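Mevalonate 3-kinase (Thermoplasma acidophilum, PDB 4RKS) phosphorylates (R)-mevalonate with ATP to give (R)-3-phosphomevalonate, a step of the alternative mevalonate pathway to isoprenoids in extreme acidophiles of the order Thermoplasmatales. Local coordinates at residues A[27-32]-A[162-167]; A[54-59]-A[325-330]. All blocks are in the same frame, centred on the assembly; numbering follows the deposited sequence.

How the interactions relate
The two interactions lie side by side near the centre of the folded chain, their own centres about 7 and 8 Å from it and about 8 Å apart. Their segments alternate along the sequence, in the order 27-32, 54-59, 162-167, 325-330, so the two chain connections cross. Strands 24-34 and 53-59 are antiparallel neighbours, and Pro31 O and Tyr58 N, 2.9 Å apart, form a probable hydrogen bond between interaction 1 and interaction 2. Interaction 1 sets helix 161-166, which carries the mevalonate-binding Arg163, against the first strand; interaction 2 pairs the second with strand 321-327 from the C-terminal part. The substrate-binding helix of this GHMP kinase is thereby packed close to the strand pairing that joins distant parts of the sequence.

Interaction 1: A[27-32]-A[162-167]; sequences STAYPT and GRSLFG. With MEV ((R)-mevalonate), chain C.
Ser164 on helix 161-166 points its hydroxyl at the backbone of Tyr30. With OG anti to the backbone N (chi1 178°), Ser164 OG donates a hydrogen bond of 2.7 Å to Tyr30 O. The donor is tilted 24° from the carbonyl plane. Ser164 OG also lies 3.3 Å from Ala29 CB, so a methyl group and a carbonyl both border the hydroxyl. A water extends the link between the backbones: it accepts from Tyr30 N and donates to Ser164 O, at 2.9 Å from each of these two atoms. The phenol of Tyr30 turns away from the helix, and its OH is hydrogen-bonded to Trp332 NE1.

One residue earlier on the helix, Arg163 meets Thr32 with its aliphatic part, the two side chains crossing at about a right angle. Thr32 CG2 lies 3.5 Å from Arg163 CB and reaches over to Ser164 CB, while Thr32 OG1 sits near the plane of the guanidinium at its edge. The arginine chain, extended from CG to NE, carries that group to the mevalonate carboxylate. There Arg163 NH1 bonds MEV O3 at 2.9 Å, nearly straight at 173°. Arg163 NH2 faces the other carboxylate oxygen, MEV O4, but the modelled 2.5 Å is unusually short and its exact value doubtful. Leu38 N also bonds the substrate.

Helix 128-141 flanks the contact, its Ala132 touching both Ala29 and Ser164. Strand 66-73 pairs with strand 24-34 through Ser27 and Ala29, and Leu165 is bonded through its backbone to Ala331.

Interaction 2: A[54-59]-A[325-330]; sequences AGIAYS and LRIVGG
Tyr58 holds CG between its backbone N and carbonyl carbon (chi1 73°), whereas Leu325 has CG beside the backbone N (chi1 -53°); these torsions bring the ring and the isobutyl group together at an oblique angle. Leu325 CD1 approaches Tyr58 CD2 to 3.6 Å, and the second leucine methyl lies near the same ring atom. Further along, Ile327 turns CD1 back toward the other strand, where it crosses Ile56 at about a right angle. The methyl-to-methyl distance, Ile56 CD1 to Ile327 CD1, is 3.4 Å, tighter than usual van der Waals contact. Val328 places CG2 against the Tyr58 carbonyl carbon and CG1 against Ser59 CB.

The backbones pair in antiparallel fashion, joining strand 53-59 of the N-terminal domain to strand 321-327, some 270 residues on. Ser59 and Arg326 form the hydrogen-bonded pair, with Ser59 N to Arg326 O at 3.0 Å and Arg326 N to Ser59 O at 2.9 Å; Tyr58 and Ile327 form the adjacent non-hydrogen-bonded pair. Val328 N then bonds Ala57 O at 3.0 Å. The axes of strands 54-59 and 325-327 pass 4.7 Å apart, their N-to-C directions 139° apart.

Strand 193-199 borders the apolar side, its Ile195 touching Ile56, Leu325 and Ile327. Strand 24-34 contributes Pro31 and Ile33 beside Tyr58, while strand 169-174 brings Leu169 against Ile56.

Interaction 1: A[27-32]-A[162-167]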
loop_
_atom_site.group_PDB
_atom_site.type_symbol
_atom_site.label_atom_id
_atom_site.label_comp_id
_atom_site.label_asym_id
_atom_site.label_seq_id
_atom_site.Cartn_x
_atom_site.Cartn_y
_atom_site.Cartn_z
ATOM N N SER A 27 14.171 -9.442 -5.456
ATOM C CA SER A 27 12.709 -9.541 -5.433
ATOM C C SER A 27 12.086 -8.234 -5.895
ATOM O O SER A 27 12.787 -7.240 -6.044
ATOM C CB SER A 27 12.213 -9.907 -4.035
ATOM O OG SER A 27 12.666 -8.961 -3.083
ATOM N N THR A 28 10.770 -8.241 -6.105
ATOM C CA THR A 28 10.026 -7.088 -6.627
ATOM C C THR A 28 8.625 -7.045 -5.987
ATOM O O THR A 28 7.978 -8.069 -5.887
ATOM C CB THR A 28 9.884 -7.166 -8.185
ATOM O OG1 THR A 28 11.183 -7.137 -8.792
ATOM C CG2 THR A 28 9.021 -6.003 -8.757
ATOM N N ALA A 29 8.159 -5.880 -5.548
ATOM C CA ALA A 29 6.745 -5.743 -5.163
ATOM C C ALA A 29 6.180 -4.427 -5.702
ATOM O O ALA A 29 6.938 -3.566 -6.190
ATOM C CB ALA A 29 6.577 -5.831 -3.653
ATOM N N TYR A 30 4.858 -4.271 -5.604
ATOM C CA TYR A 30 4.143 -3.119 -6.159
ATOM C C TYR A 30 3.503 -2.288 -5.058
ATOM O O TYR A 30 3.065 -2.842 -4.050
ATOM C CB TYR A 30 3.084 -3.606 -7.178
ATOM C CG TYR A 30 3.761 -4.421 -8.240
ATOM C CD1 TYR A 30 4.526 -3.795 -9.218
ATOM C CD2 TYR A 30 3.719 -5.808 -8.218
ATOM C CE1 TYR A 30 5.189 -4.522 -10.169
ATOM C CE2 TYR A 30 4.394 -6.559 -9.168
ATOM C CZ TYR A 30 5.128 -5.899 -10.142
ATOM O OH TYR A 30 5.812 -6.605 -11.091
ATOM N N PRO A 31 3.438 -0.958 -5.255
ATOM C CA PRO A 31 2.836 -0.060 -4.267
ATOM C C PRO A 31 1.336 -0.271 -4.133
ATOM O O PRO A 31 0.702 -1.016 -4.888
ATOM C CB PRO A 31 3.158 1.339 -4.817
ATOM C CG PRO A 31 3.208 1.126 -6.308
ATOM C CD PRO A 31 3.839 -0.241 -6.484
ATOM N N THR A 32 0.753 0.360 -3.123
ATOM C CA THR A 32 -0.626 0.066 -2.796
ATOM C C THR A 32 -1.460 1.334 -2.597
ATOM O O THR A 32 -0.922 2.430 -2.380
ATOM C CB THR A 32 -0.720 -0.817 -1.522
ATOM O OG1 THR A 32 -0.266 -0.076 -0.392
ATOM C CG2 THR A 32 0.149 -2.055 -1.667
ATOM N N GLY A 162 1.096 -6.174 3.931
ATOM C CA GLY A 162 0.288 -7.293 3.461
ATOM C C GLY A 162 -0.449 -7.032 2.154
ATOM O O GLY A 162 -0.719 -7.961 1.392
ATOM N N ARG A 163 -0.798 -5.772 1.903
ATOM C CA ARG A 163 -1.475 -5.400 0.667
ATOM C C ARG A 163 -0.590 -5.770 -0.512
ATOM O O ARG A 163 -1.039 -6.329 -1.506
ATOM C CB ARG A 163 -1.783 -3.896 0.635
ATOM C CG ARG A 163 -2.859 -3.408 1.580
ATOM C CD ARG A 163 -2.846 -1.856 1.612
ATOM N NE ARG A 163 -3.883 -1.297 2.470
ATOM C CZ ARG A 163 -4.066 0.007 2.684
ATOM N NH1 ARG A 163 -3.273 0.903 2.109
ATOM N NH2 ARG A 163 -5.046 0.417 3.480
ATOM N N SER A 164 0.686 -5.442 -0.385
ATOM C CA SER A 164 1.617 -5.649 -1.466
ATOM C C SER A 164 2.132 -7.091 -1.491
ATOM O O SER A 164 2.481 -7.597 -2.545
ATOM C CB SER A 164 2.774 -4.656 -1.354
ATOM O OG SER A 164 3.719 -4.877 -2.381
ATOM N N LEU A 165 2.172 -7.753 -0.336
ATOM C CA LEU A 165 2.651 -9.133 -0.295
ATOM C C LEU A 165 1.720 -10.056 -1.090
ATOM O O LEU A 165 2.172 -10.868 -1.887
ATOM C CB LEU A 165 2.787 -9.620 1.159
ATOM C CG LEU A 165 3.370 -11.027 1.341
ATOM C CD1 LEU A 165 4.750 -11.138 0.727
ATOM C CD2 LEU A 165 3.400 -11.432 2.820
ATOM N N PHE A 166 0.413 -9.911 -0.896
ATOM C CA PHE A 166 -0.533 -10.853 -1.485
ATOM C C PHE A 166 -1.111 -10.382 -2.820
ATOM O O PHE A 166 -1.438 -11.193 -3.694
ATOM C CB PHE A 166 -1.649 -11.142 -0.493
ATOM C CG PHE A 166 -1.197 -11.981 0.666
ATOM C CD1 PHE A 166 -1.088 -13.356 0.538
ATOM C CD2 PHE A 166 -0.859 -11.393 1.864
ATOM C CE1 PHE A 166 -0.657 -14.140 1.600
ATOM C CE2 PHE A 166 -0.425 -12.173 2.944
ATOM C CZ PHE A 166 -0.327 -13.543 2.804
ATOM N N GLY A 167 -1.210 -9.080 -2.988
ATOM C CA GLY A 167 -1.603 -8.538 -4.277
ATOM C C GLY A 167 -3.099 -8.420 -4.459
ATOM O O GLY A 167 -3.872 -8.794 -3.586
HETATM C C8 MEV C . -1.724 3.432 5.515
HETATM O O8 MEV C . -0.760 3.079 6.488
HETATM C C2 MEV C . -2.117 4.874 5.751
HETATM C C3 MEV C . -2.879 5.579 4.641
HETATM O O7 MEV C . -2.278 5.418 3.382
HETATM C C4 MEV C . -4.312 5.079 4.560
HETATM C C5 MEV C . -4.465 3.808 3.745
HETATM O O3 MEV C . -3.921 3.680 2.606
HETATM O O4 MEV C . -5.126 2.855 4.222
HETATM C C6 MEV C . -2.879 7.052 4.985
HETATM O O HOH W 1 2.874 -6.360 -5.122
#

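Interaction 2: A[54-59]-A[325-330]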
loop_
_atom_site.group_PDB
_atom_site.type_symbol
_atom_site.label_atom_id
_atom_site.label_comp_id
_atom_site.label_asym_id
_atom_site.label_seq_id
_atom_site.Cartn_x
_atom_site.Cartn_y
_atom_site.Cartn_z
ATOM N N ALA A 54 -8.620 -2.251 4.130
ATOM C CA ALA A 54 -8.567 -2.970 2.861
ATOM C C ALA A 54 -7.762 -2.179 1.822
ATOM O O ALA A 54 -7.620 -0.961 1.922
ATOM C CB ALA A 54 -9.997 -3.256 2.336
ATOM N N GLY A 55 -7.222 -2.867 0.826
ATOM C CA GLY A 55 -6.433 -2.169 -0.168
ATOM C C GLY A 55 -6.215 -2.926 -1.460
ATOM O O GLY A 55 -6.560 -4.105 -1.571
ATOM N N ILE A 56 -5.626 -2.235 -2.433
ATOM C CA ILE A 56 -5.241 -2.834 -3.716
ATOM C C ILE A 56 -3.767 -2.567 -3.990
ATOM O O ILE A 56 -3.253 -1.523 -3.591
ATOM C CB ILE A 56 -6.028 -2.239 -4.904
ATOM C CG1 ILE A 56 -6.085 -0.718 -4.755
ATOM C CG2 ILE A 56 -7.394 -2.850 -5.034
ATOM C CD1 ILE A 56 -6.763 0.001 -5.917
ATOM N N ALA A 57 -3.095 -3.489 -4.674
ATOM C CA ALA A 57 -1.779 -3.203 -5.242
ATOM C C ALA A 57 -1.957 -2.657 -6.661
ATOM O O ALA A 57 -2.838 -3.106 -7.391
ATOM C CB ALA A 57 -0.909 -4.439 -5.251
ATOM N N TYR A 58 -1.138 -1.681 -7.047
ATOM C CA TYR A 58 -1.234 -1.116 -8.396
ATOM C C TYR A 58 0.137 -1.009 -9.059
ATOM O O TYR A 58 1.172 -1.090 -8.387
ATOM C CB TYR A 58 -1.888 0.267 -8.355
ATOM C CG TYR A 58 -0.986 1.368 -7.791
ATOM C CD1 TYR A 58 -0.943 1.629 -6.426
ATOM C CD2 TYR A 58 -0.191 2.150 -8.632
ATOM C CE1 TYR A 58 -0.144 2.630 -5.909
ATOM C CE2 TYR A 58 0.631 3.151 -8.123
ATOM C CZ TYR A 58 0.646 3.385 -6.756
ATOM O OH TYR A 58 1.448 4.369 -6.222
ATOM N N SER A 59 0.135 -0.831 -10.380
ATOM C CA SER A 59 1.323 -0.373 -11.094
ATOM C C SER A 59 0.802 0.412 -12.291
ATOM O O SER A 59 -0.355 0.817 -12.279
ATOM C CB SER A 59 2.217 -1.535 -11.531
ATOM O OG SER A 59 3.513 -1.085 -11.904
ATOM N N LEU A 325 -3.052 3.932 -14.133
ATOM C CA LEU A 325 -2.727 2.814 -13.245
ATOM C C LEU A 325 -3.640 1.604 -13.443
ATOM O O LEU A 325 -4.746 1.720 -13.968
ATOM C CB LEU A 325 -2.808 3.265 -11.782
ATOM C CG LEU A 325 -2.019 4.501 -11.347
ATOM C CD1 LEU A 325 -2.250 4.813 -9.868
ATOM C CD2 LEU A 325 -0.538 4.320 -11.625
ATOM N N ARG A 326 -3.181 0.440 -12.990
ATOM C CA ARG A 326 -4.012 -0.753 -13.011
ATOM C C ARG A 326 -3.741 -1.635 -11.787
ATOM O O ARG A 326 -2.679 -1.543 -11.171
ATOM C CB ARG A 326 -3.783 -1.551 -14.295
ATOM C CG ARG A 326 -2.374 -2.054 -14.485
ATOM C CD ARG A 326 -2.335 -3.196 -15.496
ATOM N NE ARG A 326 -3.058 -2.879 -16.727
ATOM C CZ ARG A 326 -3.032 -3.634 -17.822
ATOM N NH1 ARG A 326 -2.315 -4.752 -17.845
ATOM N NH2 ARG A 326 -3.719 -3.268 -18.898
ATOM N N ILE A 327 -4.700 -2.490 -11.451
ATOM C CA ILE A 327 -4.553 -3.402 -10.304
ATOM C C ILE A 327 -3.595 -4.532 -10.667
ATOM O O ILE A 327 -3.752 -5.132 -11.712
ATOM C CB ILE A 327 -5.898 -4.015 -9.877
ATOM C CG1 ILE A 327 -6.929 -2.927 -9.558
ATOM C CG2 ILE A 327 -5.711 -5.002 -8.714
ATOM C CD1 ILE A 327 -6.379 -1.768 -8.828
ATOM N N VAL A 328 -2.609 -4.825 -9.819
ATOM C CA VAL A 328 -1.676 -5.914 -10.115
ATOM C C VAL A 328 -1.565 -6.916 -8.946
ATOM O O VAL A 328 -2.294 -6.801 -7.945
ATOM C CB VAL A 328 -0.276 -5.370 -10.487
ATOM C CG1 VAL A 328 -0.367 -4.463 -11.732
ATOM C CG2 VAL A 328 0.357 -4.608 -9.317
ATOM N N GLY A 329 -0.660 -7.891 -9.085
ATOM C CA GLY A 329 -0.534 -9.006 -8.144
ATOM C C GLY A 329 0.470 -8.768 -7.016
ATOM O O GLY A 329 0.903 -7.633 -6.792
ATOM N N GLY A 330 0.858 -9.842 -6.321
ATOM C CA GLY A 330 1.700 -9.735 -5.130
ATOM C C GLY A 330 3.204 -9.741 -5.391
ATOM O O GLY A 330 3.637 -9.796 -6.536
#